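Local coordinates for CELL WALL surface anchor family protein (Streptococcus pneumoniae, PDB 2WW8), which serves as the adhesin of the pneumococcal pilus and probably attaches the bacterium to host cells through an integrin-like domain, at residues Arg250-Lys261 with Thr572-Phe583. Numbering follows the deposited sequence. Where two conformers were deposited one is given.
Sequences RAGEATRSLIDK and TTKILEQLNRYF
Ala254 packs against the start of helix 575-583. Its CB lies 3.8 Å from Leu576 CB and also touches Ile575 CG2 and Leu579 CD1. The small methyl lets the backbones come close here, with the CA atoms of Ala254 and Leu576 4.6 Å apart. Leu576 is a knob in a hole formed by Ala254, Ser257, Leu258 and Lys261. Its CG is anti to the backbone N (chi1 -178°), which carries CG toward helix 250-261, and both methyls end in the hole. CD1 faces Ala254 O, and CD2 lies 3.7 Å from Ser257 OG. Leu258 meets Leu579 and Phe583 through its two methyls. Lys261 CB approaches the Phe583 ring obliquely. The Lys261 side chain crosses that of Asn580 at about a right angle, with Lys261 CD 3.3 Å from Asn580 OD1.

The polar contact is at the other end. Arg250 reaches out with an extended chain, and its NH1 donates a hydrogen bond to Thr572 OG1 (2.8 Å, 153° at the hydrogen). The hydroxyl lies close to the guanidinium plane and is also hydrogen-bonded to Ala245 O. Thr573 CG2 lies over one guanidinium face, toward its rim.

The helices run roughly parallel, crossing at -32° with axes 9.1 Å apart. They pack side by side on the parallel sheet of an integrin I-like (von Willebrand factor A) fold. Leu258 and Leu579 both touch Phe383 of strand 379-386, Ala251 reaches Leu231 of strand 225-232, and Ile575 meets Ile539 of strand 533-539.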
loop_
_atom_site.group_PDB
_atom_site.type_symbol
_atom_site.label_atom_id
_atom_site.label_comp_id
_atom_site.label_asym_id
_atom_site.label_seq_id
_atom_site.Cartn_x
_atom_site.Cartn_y
_atom_site.Cartn_z
ATOM N N ARG A 250 -24.095 -2.205 20.296
ATOM C CA ARG A 250 -23.283 -3.386 20.365
ATOM C C ARG A 250 -23.919 -4.574 19.645
ATOM O O ARG A 250 -23.198 -5.380 19.071
ATOM C CB ARG A 250 -22.830 -3.711 21.801
ATOM C CG ARG A 250 -21.910 -2.617 22.376
ATOM C CD ARG A 250 -21.591 -2.863 23.824
ATOM N NE ARG A 250 -20.704 -1.813 24.273
ATOM C CZ ARG A 250 -20.366 -1.542 25.540
ATOM N NH1 ARG A 250 -20.795 -2.266 26.575
ATOM N NH2 ARG A 250 -19.523 -0.545 25.774
ATOM N N ALA A 251 -25.230 -4.738 19.734
ATOM C CA ALA A 251 -25.922 -5.832 19.027
ATOM C C ALA A 251 -25.813 -5.552 17.551
ATOM O O ALA A 251 -25.691 -6.533 16.839
ATOM C CB ALA A 251 -27.391 -5.908 19.403
ATOM N N GLY A 252 -25.901 -4.281 17.120
ATOM C CA GLY A 252 -25.754 -3.896 15.705
ATOM C C GLY A 252 -24.341 -4.153 15.188
ATOM O O GLY A 252 -24.170 -4.784 14.134
ATOM N N GLU A 253 -23.317 -3.715 15.920
ATOM C CA GLU A 253 -21.946 -4.020 15.505
ATOM C C GLU A 253 -21.677 -5.538 15.467
ATOM O O GLU A 253 -20.958 -5.987 14.556
ATOM C CB GLU A 253 -20.894 -3.315 16.366
ATOM C CG GLU A 253 -20.990 -1.759 16.368
ATOM C CD GLU A 253 -20.235 -1.014 17.512
ATOM O OE1 GLU A 253 -19.760 -1.649 18.499
ATOM O OE2 GLU A 253 -20.136 0.244 17.447
ATOM N N ALA A 254 -22.209 -6.300 16.436
ATOM C CA ALA A 254 -22.045 -7.757 16.455
ATOM C C ALA A 254 -22.764 -8.359 15.213
ATOM O O ALA A 254 -22.209 -9.212 14.536
ATOM C CB ALA A 254 -22.614 -8.378 17.729
ATOM N N THR A 255 -23.974 -7.886 14.899
ATOM C CA THR A 255 -24.705 -8.380 13.732
ATOM C C THR A 255 -23.902 -8.175 12.433
ATOM O O THR A 255 -23.737 -9.151 11.669
ATOM C CB THR A 255 -26.108 -7.748 13.656
ATOM O OG1 THR A 255 -26.815 -8.076 14.849
ATOM C CG2 THR A 255 -26.956 -8.163 12.427
ATOM N N ARG A 256 -23.409 -6.944 12.234
ATOM C CA ARG A 256 -22.582 -6.623 11.075
ATOM C C ARG A 256 -21.378 -7.564 10.980
ATOM O O ARG A 256 -21.083 -7.957 9.847
ATOM C CB ARG A 256 -22.107 -5.167 11.022
ATOM C CG ARG A 256 -23.307 -4.196 10.828
ATOM C CD ARG A 256 -22.805 -2.750 10.979
ATOM N NE ARG A 256 -23.965 -1.940 10.636
ATOM C CZ ARG A 256 -24.140 -0.660 10.933
ATOM N NH1 ARG A 256 -23.175 -0.010 11.591
ATOM N NH2 ARG A 256 -25.275 -0.067 10.537
ATOM N N SER A 257 -20.713 -7.865 12.105
ATOM C CA SER A 257 -19.522 -8.733 12.054
ATOM C C SER A 257 -19.901 -10.172 11.740
ATOM O O SER A 257 -19.202 -10.816 10.978
ATOM C CB SER A 257 -18.628 -8.698 13.290
ATOM O OG SER A 257 -17.613 -9.669 13.098
ATOM N N LEU A 258 -21.007 -10.646 12.294
ATOM C CA LEU A 258 -21.531 -11.966 11.978
ATOM C C LEU A 258 -21.903 -12.091 10.473
ATOM O O LEU A 258 -21.589 -13.079 9.820
ATOM C CB LEU A 258 -22.750 -12.302 12.865
ATOM C CG LEU A 258 -23.440 -13.647 12.568
ATOM C CD1 LEU A 258 -22.483 -14.812 12.823
ATOM C CD2 LEU A 258 -24.752 -13.826 13.326
ATOM N N ILE A 259 -22.551 -11.073 9.917
ATOM C CA ILE A 259 -22.815 -11.020 8.489
ATOM C C ILE A 259 -21.480 -11.178 7.732
ATOM O O ILE A 259 -21.410 -12.001 6.807
ATOM C CB ILE A 259 -23.522 -9.710 8.116
ATOM C CG1 ILE A 259 -24.933 -9.756 8.723
ATOM C CG2 ILE A 259 -23.556 -9.536 6.612
ATOM C CD1 ILE A 259 -25.635 -8.399 8.666
ATOM N N ASP A 260 -20.446 -10.416 8.097
ATOM C CA ASP A 260 -19.135 -10.555 7.424
ATOM C C ASP A 260 -18.623 -11.993 7.494
ATOM O O ASP A 260 -18.037 -12.450 6.524
ATOM C CB ASP A 260 -17.991 -9.683 7.976
ATOM C CG ASP A 260 -18.188 -8.187 7.752
ATOM O OD1 ASP A 260 -18.882 -7.801 6.793
ATOM O OD2 ASP A 260 -17.671 -7.353 8.549
ATOM N N LYS A 261 -18.740 -12.672 8.625
ATOM C CA LYS A 261 -18.231 -14.036 8.747
ATOM C C LYS A 261 -19.076 -14.993 7.898
ATOM O O LYS A 261 -18.522 -15.809 7.171
ATOM C CB LYS A 261 -18.303 -14.516 10.201
ATOM C CG LYS A 261 -17.275 -13.840 11.093
ATOM C CD LYS A 261 -17.490 -14.342 12.520
ATOM C CE LYS A 261 -17.244 -13.214 13.536
ATOM N NZ LYS A 261 -15.810 -13.024 13.503
ATOM N N THR A 572 -22.677 -6.772 27.606
ATOM C CA THR A 572 -22.973 -6.415 26.218
ATOM C C THR A 572 -21.756 -6.328 25.284
ATOM O O THR A 572 -21.919 -6.299 24.088
ATOM C CB THR A 572 -23.731 -5.063 26.157
ATOM O OG1 THR A 572 -22.900 -4.052 26.762
ATOM C CG2 THR A 572 -25.084 -5.173 26.844
ATOM N N THR A 573 -20.532 -6.274 25.796
ATOM C CA THR A 573 -19.345 -6.347 24.949
ATOM C C THR A 573 -19.113 -7.814 24.471
ATOM O O THR A 573 -18.233 -8.035 23.630
ATOM C CB THR A 573 -18.025 -5.841 25.622
ATOM O OG1 THR A 573 -17.652 -6.690 26.717
ATOM C CG2 THR A 573 -18.044 -4.358 26.108
ATOM N N LYS A 574 -19.890 -8.795 24.950
ATOM C CA LYS A 574 -19.688 -10.225 24.618
ATOM C C LYS A 574 -20.786 -10.828 23.732
ATOM O O LYS A 574 -20.855 -12.043 23.558
ATOM C CB LYS A 574 -19.626 -11.127 25.858
ATOM C CG LYS A 574 -18.699 -10.732 27.009
ATOM C CD LYS A 574 -17.296 -10.730 26.598
ATOM C CE LYS A 574 -16.360 -10.536 27.800
ATOM N NZ LYS A 574 -15.206 -11.425 27.546
ATOM N N ILE A 575 -21.690 -9.997 23.230
ATOM C CA ILE A 575 -22.635 -10.462 22.237
ATOM C C ILE A 575 -21.966 -11.086 21.000
ATOM O O ILE A 575 -22.274 -12.210 20.616
ATOM C CB ILE A 575 -23.586 -9.333 21.838
ATOM C CG1 ILE A 575 -24.343 -8.810 23.075
ATOM C CG2 ILE A 575 -24.549 -9.787 20.671
ATOM C CD1 ILE A 575 -24.896 -7.412 22.803
ATOM N N LEU A 576 -20.989 -10.425 20.394
ATOM C CA LEU A 576 -20.315 -11.020 19.248
ATOM C C LEU A 576 -19.667 -12.371 19.609
ATOM O O LEU A 576 -19.817 -13.372 18.875
ATOM C CB LEU A 576 -19.298 -10.049 18.626
ATOM C CG LEU A 576 -18.590 -10.608 17.383
ATOM C CD1 LEU A 576 -19.633 -11.172 16.319
ATOM C CD2 LEU A 576 -17.593 -9.594 16.817
ATOM N N GLU A 577 -18.994 -12.405 20.757
ATOM C CA GLU A 577 -18.329 -13.619 21.158
ATOM C C GLU A 577 -19.355 -14.752 21.184
ATOM O O GLU A 577 -19.059 -15.869 20.772
ATOM C CB GLU A 577 -17.681 -13.413 22.525
ATOM C CG GLU A 577 -17.174 -14.672 23.231
ATOM C CD GLU A 577 -16.788 -14.243 24.666
ATOM O OE1 GLU A 577 -15.671 -13.693 24.833
ATOM O OE2 GLU A 577 -17.629 -14.357 25.605
ATOM N N GLN A 578 -20.565 -14.472 21.660
ATOM C CA GLN A 578 -21.541 -15.569 21.762
ATOM C C GLN A 578 -22.146 -16.010 20.427
ATOM O O GLN A 578 -22.305 -17.215 20.178
ATOM C CB GLN A 578 -22.580 -15.221 22.811
ATOM C CG GLN A 578 -23.501 -16.336 23.150
ATOM C CD GLN A 578 -22.795 -17.621 23.585
ATOM O OE1 GLN A 578 -23.107 -18.684 23.027
ATOM N NE2 GLN A 578 -21.826 -17.538 24.486
ATOM N N LEU A 579 -22.435 -15.032 19.562
ATOM C CA LEU A 579 -22.853 -15.306 18.194
ATOM C C LEU A 579 -21.745 -16.091 17.506
ATOM O O LEU A 579 -22.020 -17.075 16.795
ATOM C CB LEU A 579 -23.099 -14.022 17.404
ATOM C CG LEU A 579 -24.308 -13.200 17.837
ATOM C CD1 LEU A 579 -24.278 -11.817 17.185
ATOM C CD2 LEU A 579 -25.647 -13.880 17.484
ATOM N N ASN A 580 -20.512 -15.627 17.675
ATOM C CA ASN A 580 -19.400 -16.381 17.122
ATOM C C ASN A 580 -19.278 -17.848 17.600
ATOM O O ASN A 580 -18.968 -18.746 16.818
ATOM C CB ASN A 580 -18.101 -15.596 17.360
ATOM C CG ASN A 580 -17.047 -15.934 16.329
ATOM O OD1 ASN A 580 -17.339 -16.312 15.193
ATOM N ND2 ASN A 580 -15.820 -15.904 16.756
ATOM N N ARG A 581 -19.448 -18.092 18.893
ATOM C CA ARG A 581 -19.482 -19.422 19.475
ATOM C C ARG A 581 -20.558 -20.292 18.801
ATOM O O ARG A 581 -20.291 -21.437 18.424
ATOM C CB ARG A 581 -19.770 -19.300 20.995
ATOM C CG ARG A 581 -19.477 -20.598 21.758
ATOM C CD ARG A 581 -19.650 -20.457 23.270
ATOM N NE ARG A 581 -21.061 -20.287 23.685
ATOM C CZ ARG A 581 -21.969 -21.263 23.820
ATOM N NH1 ARG A 581 -21.667 -22.526 23.596
ATOM N NH2 ARG A 581 -23.188 -21.001 24.227
ATOM N N TYR A 582 -21.757 -19.769 18.607
ATOM C CA TYR A 582 -22.834 -20.577 17.994
ATOM C C TYR A 582 -22.494 -20.781 16.496
ATOM O O TYR A 582 -22.681 -21.892 15.953
ATOM C CB TYR A 582 -24.221 -19.926 18.187
ATOM C CG TYR A 582 -24.834 -20.124 19.551
ATOM C CD1 TYR A 582 -24.811 -21.364 20.158
ATOM C CD2 TYR A 582 -25.482 -19.076 20.218
ATOM C CE1 TYR A 582 -25.348 -21.586 21.390
ATOM C CE2 TYR A 582 -26.083 -19.314 21.448
ATOM C CZ TYR A 582 -25.998 -20.540 22.026
ATOM O OH TYR A 582 -26.569 -20.787 23.237
ATOM N N PHE A 583 -21.943 -19.742 15.852
ATOM C CA PHE A 583 -21.464 -19.895 14.489
ATOM C C PHE A 583 -20.510 -21.119 14.378
ATOM O O PHE A 583 -20.589 -21.921 13.445
ATOM C CB PHE A 583 -20.848 -18.573 14.016
ATOM C CG PHE A 583 -20.443 -18.556 12.541
ATOM C CD1 PHE A 583 -21.352 -18.959 11.566
ATOM C CD2 PHE A 583 -19.190 -18.158 12.133
ATOM C CE1 PHE A 583 -21.019 -18.941 10.206
ATOM C CE2 PHE A 583 -18.820 -18.195 10.754
ATOM C CZ PHE A 583 -19.755 -18.557 9.796
#